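Local coordinates for coat protein (Tobacco streak virus, PDB 4Y6X) that self-assembles into the capsid of the virus and binds its RNA, probably also taking part in genome packaging and translation initiation, at residues Asn24-Thr29 with Ile147-Pro152; Ile69-Val74 with Lys138-Ala143; Gly77-Val82 with Ile126-Asp131. All blocks are in the same frame, centred on the assembly; numbering follows the deposited sequence.

Interaction 1: Asn24-Thr29 with Ile147-Pro152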
# COMPACT_ATOMS: atom_id res chain seq x y z
N ASN A 24 10.25 17.32 12.77
CA ASN A 24 9.01 17.53 12.04
C ASN A 24 8.81 16.70 10.72
O ASN A 24 7.90 16.96 9.93
CB ASN A 24 8.88 18.99 11.74
CG ASN A 24 9.92 19.47 10.78
OD1 ASN A 24 10.98 18.88 10.63
ND2 ASN A 24 9.62 20.55 10.11
N GLN A 25 9.61 15.65 10.54
CA GLN A 25 9.49 14.75 9.37
C GLN A 25 9.40 13.29 9.82
O GLN A 25 9.92 12.98 10.85
CB GLN A 25 10.75 14.91 8.54
CG GLN A 25 10.84 16.25 7.86
CD GLN A 25 12.11 16.38 7.04
OE1 GLN A 25 12.67 15.41 6.59
NE2 GLN A 25 12.55 17.60 6.82
N VAL A 26 8.80 12.42 9.01
CA VAL A 26 8.84 10.99 9.19
C VAL A 26 9.15 10.29 7.86
O VAL A 26 8.99 10.85 6.78
CB VAL A 26 7.50 10.40 9.71
CG1 VAL A 26 7.26 10.88 11.13
CG2 VAL A 26 6.34 10.77 8.80
N TRP A 27 9.57 9.04 7.99
CA TRP A 27 9.75 8.11 6.89
C TRP A 27 8.48 7.39 6.65
O TRP A 27 7.84 6.95 7.60
CB TRP A 27 10.83 7.09 7.21
CG TRP A 27 12.25 7.62 7.19
CD1 TRP A 27 13.08 7.79 8.25
CD2 TRP A 27 12.96 8.06 6.04
NE1 TRP A 27 14.30 8.27 7.82
CE2 TRP A 27 14.23 8.49 6.47
CE3 TRP A 27 12.67 8.08 4.67
CZ2 TRP A 27 15.18 8.94 5.61
CZ3 TRP A 27 13.59 8.57 3.82
CH2 TRP A 27 14.85 8.97 4.27
N VAL A 28 8.11 7.28 5.38
CA VAL A 28 7.11 6.34 4.96
C VAL A 28 7.68 5.52 3.83
O VAL A 28 8.70 5.92 3.19
CB VAL A 28 5.81 7.05 4.51
CG1 VAL A 28 5.17 7.82 5.69
CG2 VAL A 28 6.05 7.97 3.34
N THR A 29 7.09 4.35 3.57
CA THR A 29 7.65 3.45 2.58
C THR A 29 6.54 2.72 1.92
O THR A 29 5.47 2.57 2.51
CB THR A 29 8.62 2.40 3.20
OG1 THR A 29 9.23 1.59 2.17
CG2 THR A 29 7.90 1.41 4.17
N ILE A 147 10.41 7.55 1.60
CA ILE A 147 10.17 8.94 1.40
C ILE A 147 10.09 9.62 2.75
O ILE A 147 9.37 9.16 3.64
CB ILE A 147 8.87 9.12 0.64
CG1 ILE A 147 8.90 8.24 -0.58
CG2 ILE A 147 8.70 10.54 0.19
CD1 ILE A 147 7.57 8.12 -1.26
N ALA A 148 10.82 10.71 2.90
CA ALA A 148 10.72 11.53 4.08
C ALA A 148 9.71 12.64 3.77
O ALA A 148 9.88 13.36 2.79
CB ALA A 148 12.04 12.13 4.44
N ILE A 149 8.67 12.73 4.61
CA ILE A 149 7.60 13.66 4.46
C ILE A 149 7.38 14.45 5.74
O ILE A 149 7.84 14.07 6.82
CB ILE A 149 6.31 12.97 4.09
CG1 ILE A 149 5.91 12.00 5.16
CG2 ILE A 149 6.46 12.28 2.74
CD1 ILE A 149 4.48 11.50 5.01
N SER A 150 6.64 15.53 5.62
CA SER A 150 6.16 16.26 6.81
C SER A 150 5.33 15.33 7.67
O SER A 150 4.53 14.53 7.16
CB SER A 150 5.33 17.52 6.41
OG SER A 150 4.45 17.30 5.31
N LYS A 151 5.59 15.41 8.97
CA LYS A 151 4.99 14.50 9.94
C LYS A 151 3.48 14.72 10.02
O LYS A 151 3.02 15.83 10.18
CB LYS A 151 5.59 14.74 11.30
CG LYS A 151 5.03 13.90 12.41
CD LYS A 151 5.91 14.17 13.66
CE LYS A 151 7.14 13.30 13.65
NZ LYS A 151 7.88 13.34 14.94
N PRO A 152 2.69 13.65 9.80
CA PRO A 152 1.25 13.78 9.82
C PRO A 152 0.71 13.76 11.24
O PRO A 152 1.37 13.32 12.15
CB PRO A 152 0.80 12.52 9.02
CG PRO A 152 1.83 11.49 9.30
CD PRO A 152 3.13 12.26 9.47
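Five backbone hydrogen bonds tie Asn24-Thr29 to Ile147-Pro152, and four of them are the reciprocal pairs of an antiparallel sheet. Val26 and Ile149 exchange N-H and C=O, and so do Val28 and Ile147, where Ile147 N reaches Val28 O at 2.8 Å. The fifth lies beyond the strand end: Lys151 N donates to Asn24 O over 2.9 Å, approaching from above the carbonyl plane. Between the bonded pairs, CA-H groups also lean on carbonyls, as Gln25 CA does on Ile149 O at 3.1 Å.

Trp27 and Ala148 share one face of the sheet. The indole lies flat over the alanine, with Ala148 CB 4.1 Å from the centroid of the six-membered ring and close to its normal, a CH-pi contact. Trp27 NE1 is held by the carbonyl of Leu19, which helps set the ring's rotation, and the ring also packs on Pro157 of the second subunit.

Val26, Val28, Ile147 and Ile149 turn to the other face, where Val28 CG1 and Ile149 CD1 touch at 3.8 Å, their side chains at about a right angle. At the end of the pairing Val26 also meets the loop: CG1 makes a tight 3.5 Å contact with Lys151 CE, while CG2 meets Pro152 CD tip to tip at 3.6 Å. The lysine chain bends at its third torsion (-85°), which lays CE against the valine while NZ bonds to the carbonyl of Asn23.

The pairing sets strand 25-30, outermost in this sheet within the chain, beside strand 140-150, joining the first and last strands of the jelly-roll beta-barrel.

Interaction 2: Ile69-Val74 with Lys138-Ala143; sequences IGFVAV and KRVQLA
An antiparallel pair of neighbouring strands in one sheet of the jelly roll brings Ile69-Val74 alongside Lys138-Ala143. Val72 and Gln141 form its reciprocal hydrogen-bonded pair, and the bond from Gln141 N to Val72 O is 2.9 Å long and almost straight at 176°. Single bonds continue the pairing at both ends. Ala143 N donates to Gly70 O, standing above that carbonyl's plane, and Val74 N donates to Arg139 O. A water bridges the Gly70 end, taking the N-H of Gly70 N at 3.0 Å and lying 2.9 Å from Ala143 O, to which it can donate.

Phe71, Ala73, Val140 and Leu142 put their side chains on one face. Phe71 CB touches both neighbours on the facing strand, 3.9 Å from Val140 CG1 and 4.0 Å from Leu142 CD2. The first torsion of Phe71 (66°) sets CG between its own backbone N and carbonyl carbon, and the ring then leads away from the partner strand; Val140 CG1 meets it obliquely near CD2. Val74 closes the other end by laying CG2 against Arg139, 3.9 Å from its CB. Past that carbon the arginine chain runs extended from CG to NE, away from Val74, and its NH2 makes a salt bridge with Asp44.

On its other edge, strand 63-73 bonds through Ile69 and Phe71 to strand 107-117. The ring of Phe71 meets Trp128, Phe79 and Phe101 edge-to-face, so this face looks onto the sheet containing strands 125-130 and 77-82, while Ala143 touches Phe161 of the second subunit.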
# COMPACT_ATOMS: atom_id res chain seq x y z
N ILE A 69 16.07 5.45 -3.03
CA ILE A 69 15.87 4.27 -3.78
C ILE A 69 17.09 3.37 -3.75
O ILE A 69 18.25 3.84 -3.62
CB ILE A 69 15.39 4.54 -5.17
CG1 ILE A 69 16.44 5.19 -5.98
CG2 ILE A 69 14.16 5.46 -5.25
CD1 ILE A 69 16.43 4.53 -7.32
N GLY A 70 16.84 2.08 -3.83
CA GLY A 70 17.92 1.10 -3.90
C GLY A 70 17.55 0.06 -4.89
O GLY A 70 16.37 -0.26 -5.01
N PHE A 71 18.51 -0.47 -5.60
CA PHE A 71 18.24 -1.47 -6.59
C PHE A 71 19.45 -2.28 -6.91
O PHE A 71 20.59 -1.88 -6.62
CB PHE A 71 17.66 -0.85 -7.85
CG PHE A 71 18.62 0.04 -8.57
CD1 PHE A 71 18.69 1.39 -8.25
CD2 PHE A 71 19.41 -0.46 -9.59
CE1 PHE A 71 19.58 2.24 -8.90
CE2 PHE A 71 20.32 0.39 -10.25
CZ PHE A 71 20.40 1.73 -9.89
N VAL A 72 19.19 -3.43 -7.51
CA VAL A 72 20.20 -4.25 -8.16
C VAL A 72 19.77 -4.47 -9.60
O VAL A 72 18.60 -4.74 -9.86
CB VAL A 72 20.33 -5.64 -7.47
CG1 VAL A 72 21.35 -6.50 -8.18
CG2 VAL A 72 20.88 -5.46 -6.08
N ALA A 73 20.69 -4.34 -10.55
CA ALA A 73 20.35 -4.56 -11.98
C ALA A 73 21.12 -5.76 -12.57
O ALA A 73 22.20 -6.13 -12.11
CB ALA A 73 20.69 -3.32 -12.77
N VAL A 74 20.62 -6.34 -13.64
CA VAL A 74 21.32 -7.43 -14.33
C VAL A 74 22.36 -6.95 -15.38
O VAL A 74 22.96 -7.77 -16.05
CB VAL A 74 20.34 -8.40 -15.02
CG1 VAL A 74 19.41 -9.01 -14.01
CG2 VAL A 74 19.54 -7.70 -16.12
N LYS A 138 12.78 -8.68 -14.45
CA LYS A 138 13.57 -8.34 -13.27
C LYS A 138 14.90 -7.74 -13.62
O LYS A 138 15.85 -7.88 -12.89
CB LYS A 138 13.76 -9.58 -12.37
CG LYS A 138 12.40 -10.24 -12.08
CD LYS A 138 12.52 -11.40 -11.11
CE LYS A 138 11.15 -11.94 -10.81
NZ LYS A 138 11.23 -12.90 -9.69
N ARG A 139 14.98 -7.05 -14.74
CA ARG A 139 16.23 -6.49 -15.17
C ARG A 139 16.74 -5.44 -14.17
O ARG A 139 17.95 -5.26 -14.07
CB ARG A 139 16.15 -5.88 -16.58
CG ARG A 139 15.01 -4.88 -16.72
CD ARG A 139 14.75 -4.54 -18.17
NE ARG A 139 13.61 -3.66 -18.28
CZ ARG A 139 12.34 -4.05 -18.19
NH1 ARG A 139 12.04 -5.33 -17.97
NH2 ARG A 139 11.38 -3.18 -18.33
N VAL A 140 15.83 -4.78 -13.48
CA VAL A 140 16.12 -3.96 -12.30
C VAL A 140 15.18 -4.43 -11.15
O VAL A 140 13.99 -4.63 -11.35
CB VAL A 140 15.81 -2.50 -12.57
CG1 VAL A 140 15.97 -1.68 -11.31
CG2 VAL A 140 16.71 -1.97 -13.66
N GLN A 141 15.74 -4.74 -10.01
CA GLN A 141 14.95 -5.14 -8.85
C GLN A 141 15.11 -4.05 -7.80
O GLN A 141 16.23 -3.79 -7.34
CB GLN A 141 15.41 -6.49 -8.30
CG GLN A 141 15.40 -7.58 -9.36
CD GLN A 141 16.16 -8.79 -8.90
OE1 GLN A 141 15.96 -9.26 -7.79
NE2 GLN A 141 17.03 -9.26 -9.71
N LEU A 142 13.99 -3.43 -7.46
CA LEU A 142 13.95 -2.30 -6.55
C LEU A 142 13.62 -2.74 -5.15
O LEU A 142 12.76 -3.55 -4.94
CB LEU A 142 12.89 -1.31 -6.96
CG LEU A 142 13.36 -0.48 -8.12
CD1 LEU A 142 12.19 -0.14 -8.99
CD2 LEU A 142 14.06 0.77 -7.59
N ALA A 143 14.34 -2.20 -4.19
CA ALA A 143 13.92 -2.29 -2.78
C ALA A 143 12.69 -1.47 -2.58
O ALA A 143 12.26 -0.72 -3.50
CB ALA A 143 15.02 -1.76 -1.93
O HOH W 1 13.93 1.63 -3.58

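Interaction 3: Gly77-Val82 with Ile126-Asp131; sequences GTFGMV and IVWCLD
Phe79 and Trp128 face each other across a non-hydrogen-bonded pair, and their rings are nearly parallel, with planes at 15°. They are slid so far apart that they barely overlap: the phenyl centroid lies 5.5 Å from that of the pyrrole ring. What sits over the indole is Phe79 CB, 4.0 Å from the centroid of the five-membered ring, a CH-pi contact that comes closest at CD1. With its first torsion at 80°, Phe79 sends the phenyl away from the partner strand while CB stays above the indole. Ile126 adds its CG2 methyl, lying over the rim of the indole and, at 4.4 Å from Phe79 CD2, at the edge of the phenyl ring. Met81 follows on this side, CE reaching Ile126 CG1 at 4.2 Å.

Thr78 and Cys129 share the other face, Thr78 OG1 resting 3.8 Å from Cys129 CB. At the strand end Val82 crosses Val127 at about a right angle, with their CG2 methyls 3.7 Å apart. Gly77, with no side chain, brings its CA to 3.2 Å from Cys129 O.

Between the two faces, the backbone pairs Thr78 with Cys129 and Gly80 with Val127 through two bonds each; Cys129 N meets Thr78 O at 2.8 Å in a straight line.

From the opposing sheet Ile69 packs on both Phe79 and Trp128, and Trp35 meets the indole edge-to-face. Across Gly77-Val82 and Ile126-Asp131, then, hydrogen bonds belong to the backbone, whereas the inward side chains meet through dispersion and CH-pi contacts, the chemistry of a sandwich interior.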
# COMPACT_ATOMS: atom_id res chain seq x y z
N GLY A 77 24.72 0.21 -16.34
CA GLY A 77 23.89 1.21 -16.98
C GLY A 77 23.96 2.52 -16.25
O GLY A 77 24.87 2.74 -15.45
N THR A 78 22.99 3.39 -16.51
CA THR A 78 22.91 4.63 -15.82
C THR A 78 21.46 4.92 -15.40
O THR A 78 20.52 4.35 -15.92
CB THR A 78 23.45 5.78 -16.71
OG1 THR A 78 22.67 5.84 -17.88
CG2 THR A 78 24.95 5.57 -17.13
N PHE A 79 21.31 5.81 -14.44
CA PHE A 79 20.02 6.21 -14.01
C PHE A 79 19.99 7.60 -13.45
O PHE A 79 20.99 8.14 -12.99
CB PHE A 79 19.48 5.21 -12.99
CG PHE A 79 20.02 5.41 -11.61
CD1 PHE A 79 21.37 5.15 -11.30
CD2 PHE A 79 19.16 5.82 -10.62
CE1 PHE A 79 21.86 5.30 -9.99
CE2 PHE A 79 19.63 6.00 -9.33
CZ PHE A 79 20.98 5.76 -9.00
N GLY A 80 18.79 8.14 -13.37
CA GLY A 80 18.60 9.40 -12.64
C GLY A 80 17.19 9.91 -12.73
O GLY A 80 16.33 9.28 -13.30
N MET A 81 16.95 11.04 -12.07
CA MET A 81 15.63 11.66 -12.00
C MET A 81 15.45 12.64 -13.13
O MET A 81 16.35 13.40 -13.41
CB MET A 81 15.46 12.35 -10.66
CG MET A 81 14.05 12.92 -10.39
SD MET A 81 13.89 13.47 -8.64
CE MET A 81 12.98 12.04 -8.02
N VAL A 82 14.30 12.62 -13.78
CA VAL A 82 13.95 13.59 -14.82
C VAL A 82 12.67 14.34 -14.47
O VAL A 82 11.86 13.82 -13.69
CB VAL A 82 13.75 12.94 -16.18
CG1 VAL A 82 14.98 12.15 -16.52
CG2 VAL A 82 12.54 12.03 -16.20
N ILE A 126 11.91 8.55 -12.18
CA ILE A 126 13.24 7.98 -12.18
C ILE A 126 13.35 7.12 -13.41
O ILE A 126 12.43 6.37 -13.72
CB ILE A 126 13.51 7.24 -10.88
CG1 ILE A 126 13.58 8.26 -9.75
CG2 ILE A 126 14.88 6.56 -10.95
CD1 ILE A 126 13.04 7.70 -8.51
N VAL A 127 14.46 7.25 -14.11
CA VAL A 127 14.66 6.58 -15.37
C VAL A 127 15.96 5.78 -15.33
O VAL A 127 16.97 6.29 -14.91
CB VAL A 127 14.74 7.61 -16.52
CG1 VAL A 127 15.02 6.94 -17.87
CG2 VAL A 127 13.48 8.43 -16.62
N TRP A 128 15.91 4.53 -15.80
CA TRP A 128 17.07 3.68 -15.94
C TRP A 128 17.37 3.41 -17.42
O TRP A 128 16.45 3.16 -18.18
CB TRP A 128 16.84 2.31 -15.33
CG TRP A 128 16.82 2.26 -13.88
CD1 TRP A 128 17.82 1.84 -13.10
CD2 TRP A 128 15.75 2.65 -13.02
NE1 TRP A 128 17.47 1.95 -11.76
CE2 TRP A 128 16.19 2.44 -11.70
CE3 TRP A 128 14.45 3.14 -13.23
CZ2 TRP A 128 15.38 2.70 -10.59
CZ3 TRP A 128 13.64 3.39 -12.13
CH2 TRP A 128 14.10 3.14 -10.82
N CYS A 129 18.65 3.44 -17.78
CA CYS A 129 19.14 3.02 -19.13
C CYS A 129 20.15 1.89 -18.97
O CYS A 129 21.26 2.09 -18.48
CB CYS A 129 19.85 4.18 -19.83
SG CYS A 129 18.90 5.71 -19.78
N LEU A 130 19.78 0.70 -19.41
CA LEU A 130 20.65 -0.44 -19.31
C LEU A 130 21.47 -0.61 -20.58
O LEU A 130 20.95 -0.48 -21.66
CB LEU A 130 19.82 -1.69 -19.06
CG LEU A 130 19.49 -1.95 -17.58
CD1 LEU A 130 18.59 -0.86 -17.02
CD2 LEU A 130 18.76 -3.25 -17.46
N ASP A 131 22.73 -1.00 -20.40
CA ASP A 131 23.64 -1.32 -21.50
C ASP A 131 23.21 -2.59 -22.22
O ASP A 131 23.23 -2.62 -23.43
CB ASP A 131 25.08 -1.52 -20.98
CG ASP A 131 25.74 -0.20 -20.51
OD1 ASP A 131 25.09 0.89 -20.59
OD2 ASP A 131 26.90 -0.25 -20.01

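All three contacts are partly buried. Interactions 1 and 2 share strand 140-150, pairing it with strands 25-30 and 63-73; their centres lie about 24 Å apart, on opposite sides of the chain's centre. Interaction 3 belongs to the facing sheet and touches interaction 2, Leu142 CD2 lying on the Trp128 indole and Arg139 CB 3.8 Å from Leu130 CD2; both contribute to the packing between the sheets. Interactions 1 and 3 keep their nearest atoms about 9 Å apart. Chemistry follows place: interaction 1 ends in an exposed lysine, interaction 2 has a water and a salt-bridged arginine at its ends, and interaction 3 rests on aromatic packing. The second subunit touches interactions 1 and 2; no other chain touches interaction 3.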